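Local atomic coordinates of Rho GTPase activating protein 15 (Homo sapiens, PDB entry 3BYI), a protein that activates the intrinsic GTP hydrolysis of Rho-type GTPases, RAC1 among them, and so converts them to the inactive GDP-bound state. Residues Q18-H23 with F71-E76. Residues are numbered along the deposited sequence; the frame is centred on the assembly and turned at random.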
loop_
_atom_site.group_PDB
_atom_site.type_symbol
_atom_site.label_atom_id
_atom_site.label_comp_id
_atom_site.label_asym_id
_atom_site.label_seq_id
_atom_site.Cartn_x
_atom_site.Cartn_y
_atom_site.Cartn_z
ATOM N N GLN A 18 8.387 16.064 0.871
ATOM C CA GLN A 18 7.043 16.433 1.252
ATOM C C GLN A 18 6.113 15.232 1.520
ATOM O O GLN A 18 5.357 15.277 2.476
ATOM C CB GLN A 18 6.458 17.340 0.166
ATOM C CG GLN A 18 5.238 18.115 0.621
ATOM C CD GLN A 18 5.531 19.025 1.797
ATOM O OE1 GLN A 18 6.400 19.882 1.717
ATOM N NE2 GLN A 18 4.809 18.835 2.898
ATOM N N ILE A 19 6.181 14.179 0.693
ATOM C CA ILE A 19 5.140 13.126 0.666
ATOM C C ILE A 19 5.580 11.837 1.339
ATOM O O ILE A 19 4.886 11.296 2.207
ATOM C CB ILE A 19 4.685 12.787 -0.785
ATOM C CG1 ILE A 19 4.253 14.044 -1.562
ATOM C CG2 ILE A 19 3.539 11.783 -0.771
ATOM C CD1 ILE A 19 3.083 14.768 -0.973
ATOM N N PHE A 20 6.711 11.307 0.894
ATOM C CA PHE A 20 7.166 10.011 1.376
ATOM C C PHE A 20 7.690 10.233 2.792
ATOM O O PHE A 20 8.388 11.223 3.036
ATOM C CB PHE A 20 8.245 9.426 0.480
ATOM C CG PHE A 20 7.724 8.777 -0.782
ATOM C CD1 PHE A 20 7.076 9.526 -1.760
ATOM C CD2 PHE A 20 7.924 7.424 -1.017
ATOM C CE1 PHE A 20 6.603 8.908 -2.952
ATOM C CE2 PHE A 20 7.467 6.828 -2.226
ATOM C CZ PHE A 20 6.814 7.583 -3.167
ATOM N N GLY A 21 7.309 9.333 3.705
ATOM C CA GLY A 21 7.721 9.392 5.097
ATOM C C GLY A 21 6.825 10.227 5.995
ATOM O O GLY A 21 7.116 10.359 7.182
ATOM N N SER A 22 5.788 10.855 5.428
ATOM C CA SER A 22 4.800 11.599 6.215
ATOM C C SER A 22 3.653 10.656 6.543
ATOM O O SER A 22 3.322 9.772 5.745
ATOM C CB SER A 22 4.259 12.826 5.450
ATOM O OG SER A 22 5.277 13.757 5.125
ATOM N N HIS A 23 3.022 10.875 7.699
ATOM C CA HIS A 23 1.835 10.125 8.091
ATOM C C HIS A 23 0.788 10.217 7.004
ATOM O O HIS A 23 0.611 11.277 6.403
ATOM C CB HIS A 23 1.219 10.661 9.411
ATOM C CG HIS A 23 0.409 9.626 10.150
ATOM N ND1 HIS A 23 -0.931 9.396 9.901
ATOM C CD2 HIS A 23 0.775 8.721 11.088
ATOM C CE1 HIS A 23 -1.358 8.423 10.684
ATOM N NE2 HIS A 23 -0.344 7.996 11.413
ATOM N N PHE A 71 11.527 10.929 -5.749
ATOM C CA PHE A 71 12.080 12.273 -5.633
ATOM C C PHE A 71 11.197 13.318 -6.308
ATOM O O PHE A 71 10.906 14.384 -5.758
ATOM C CB PHE A 71 13.452 12.360 -6.281
ATOM C CG PHE A 71 14.085 13.719 -6.145
ATOM C CD1 PHE A 71 14.853 14.026 -5.021
ATOM C CD2 PHE A 71 13.882 14.703 -7.106
ATOM C CE1 PHE A 71 15.430 15.276 -4.861
ATOM C CE2 PHE A 71 14.479 15.972 -6.970
ATOM C CZ PHE A 71 15.248 16.253 -5.838
ATOM N N ILE A 72 10.817 13.021 -7.547
ATOM C CA ILE A 72 9.920 13.892 -8.307
ATOM C C ILE A 72 8.622 14.140 -7.517
ATOM O O ILE A 72 8.126 15.258 -7.425
ATOM C CB ILE A 72 9.609 13.303 -9.718
ATOM C CG1 ILE A 72 10.812 13.514 -10.665
ATOM C CG2 ILE A 72 8.354 13.899 -10.275
ATOM C CD1 ILE A 72 10.702 12.709 -12.010
ATOM N N VAL A 73 8.078 13.089 -6.923
ATOM C CA VAL A 73 6.842 13.214 -6.143
ATOM C C VAL A 73 7.059 14.059 -4.869
ATOM O O VAL A 73 6.211 14.898 -4.498
ATOM C CB VAL A 73 6.274 11.818 -5.747
ATOM C CG1 VAL A 73 5.115 11.932 -4.727
ATOM C CG2 VAL A 73 5.815 11.042 -6.987
ATOM N N ASN A 74 8.186 13.829 -4.198
ATOM C CA ASN A 74 8.551 14.611 -3.031
ATOM C C ASN A 74 8.786 16.099 -3.353
ATOM O O ASN A 74 8.451 16.975 -2.538
ATOM C CB ASN A 74 9.797 14.014 -2.320
ATOM C CG ASN A 74 9.446 13.007 -1.225
ATOM O OD1 ASN A 74 8.324 12.954 -0.756
ATOM N ND2 ASN A 74 10.425 12.227 -0.802
ATOM N N GLN A 75 9.358 16.367 -4.533
ATOM C CA GLN A 75 9.531 17.732 -5.032
ATOM C C GLN A 75 8.204 18.384 -5.407
ATOM O O GLN A 75 8.183 19.536 -5.823
ATOM C CB GLN A 75 10.482 17.759 -6.253
ATOM C CG GLN A 75 11.980 17.571 -5.934
ATOM C CD GLN A 75 12.531 18.622 -4.976
ATOM O OE1 GLN A 75 12.254 18.578 -3.765
ATOM N NE2 GLN A 75 13.328 19.570 -5.510
ATOM N N GLU A 76 7.107 17.647 -5.241
ATOM C CA GLU A 76 5.793 18.001 -5.784
ATOM C C GLU A 76 5.816 18.581 -7.206
ATOM O O GLU A 76 5.161 19.570 -7.463
ATOM C CB GLU A 76 5.067 18.926 -4.822
ATOM C CG GLU A 76 4.714 18.266 -3.517
ATOM C CD GLU A 76 4.215 19.238 -2.452
ATOM O OE1 GLU A 76 4.665 20.408 -2.375
ATOM O OE2 GLU A 76 3.362 18.820 -1.661
#
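Gln18 and Asn74 bring the two backbones closest, their CA atoms 4.9 Å apart, where the loop 18-23 meets the C-terminal end of helix 63-74 in this all-helical RhoGAP domain. The helix closes in a Schellman motif, with Glu76 at positive phi. The loop makes a type II beta turn from Ile19 to Ser22, with Gly21 at positive phi, and leads into helix 24-31.

The Asn74 side chain joins the two. Its OD1 accepts two backbone N-H groups. Phe20 N donates to Asn74 OD1 at 2.8 Å, nearly straight (169°) and on a lone pair in the carbonyl plane. Ile19 N reaches the same OD1 at 2.9 Å, more bent (148°) and tilted from that plane. With an alanine at Asn74 the carbonyl is gone, and the N-H groups of Ile19 and Phe20 would probably lose their shared acceptor, the turn being less firmly held to the helix end.

Apolar side chains pack beside this grip. With chi1 at 170°, Val73 turns CG1 away from its own backbone N and toward Ile19 and Phe20. Val73 CG1 lies at the edge of the Phe20 ring, in its plane, 3.8 Å from Phe20 CE1. The same methyl, Val73 CG1, is 3.9 Å from Ile19 CG1. Phe99 and Met98 of helix 89-102 extend this core around Ile19 and Phe20, respectively.

The Glu76 side chain crosses that of Gln18 at a slant, with Glu76 OE2 near Gln18 CG. Its carboxylate is held by salt bridges to Lys16 and Arg30. Within the loop, Ser22 OG donates to Gln18 O at 3.1 Å, from above the carbonyl plane.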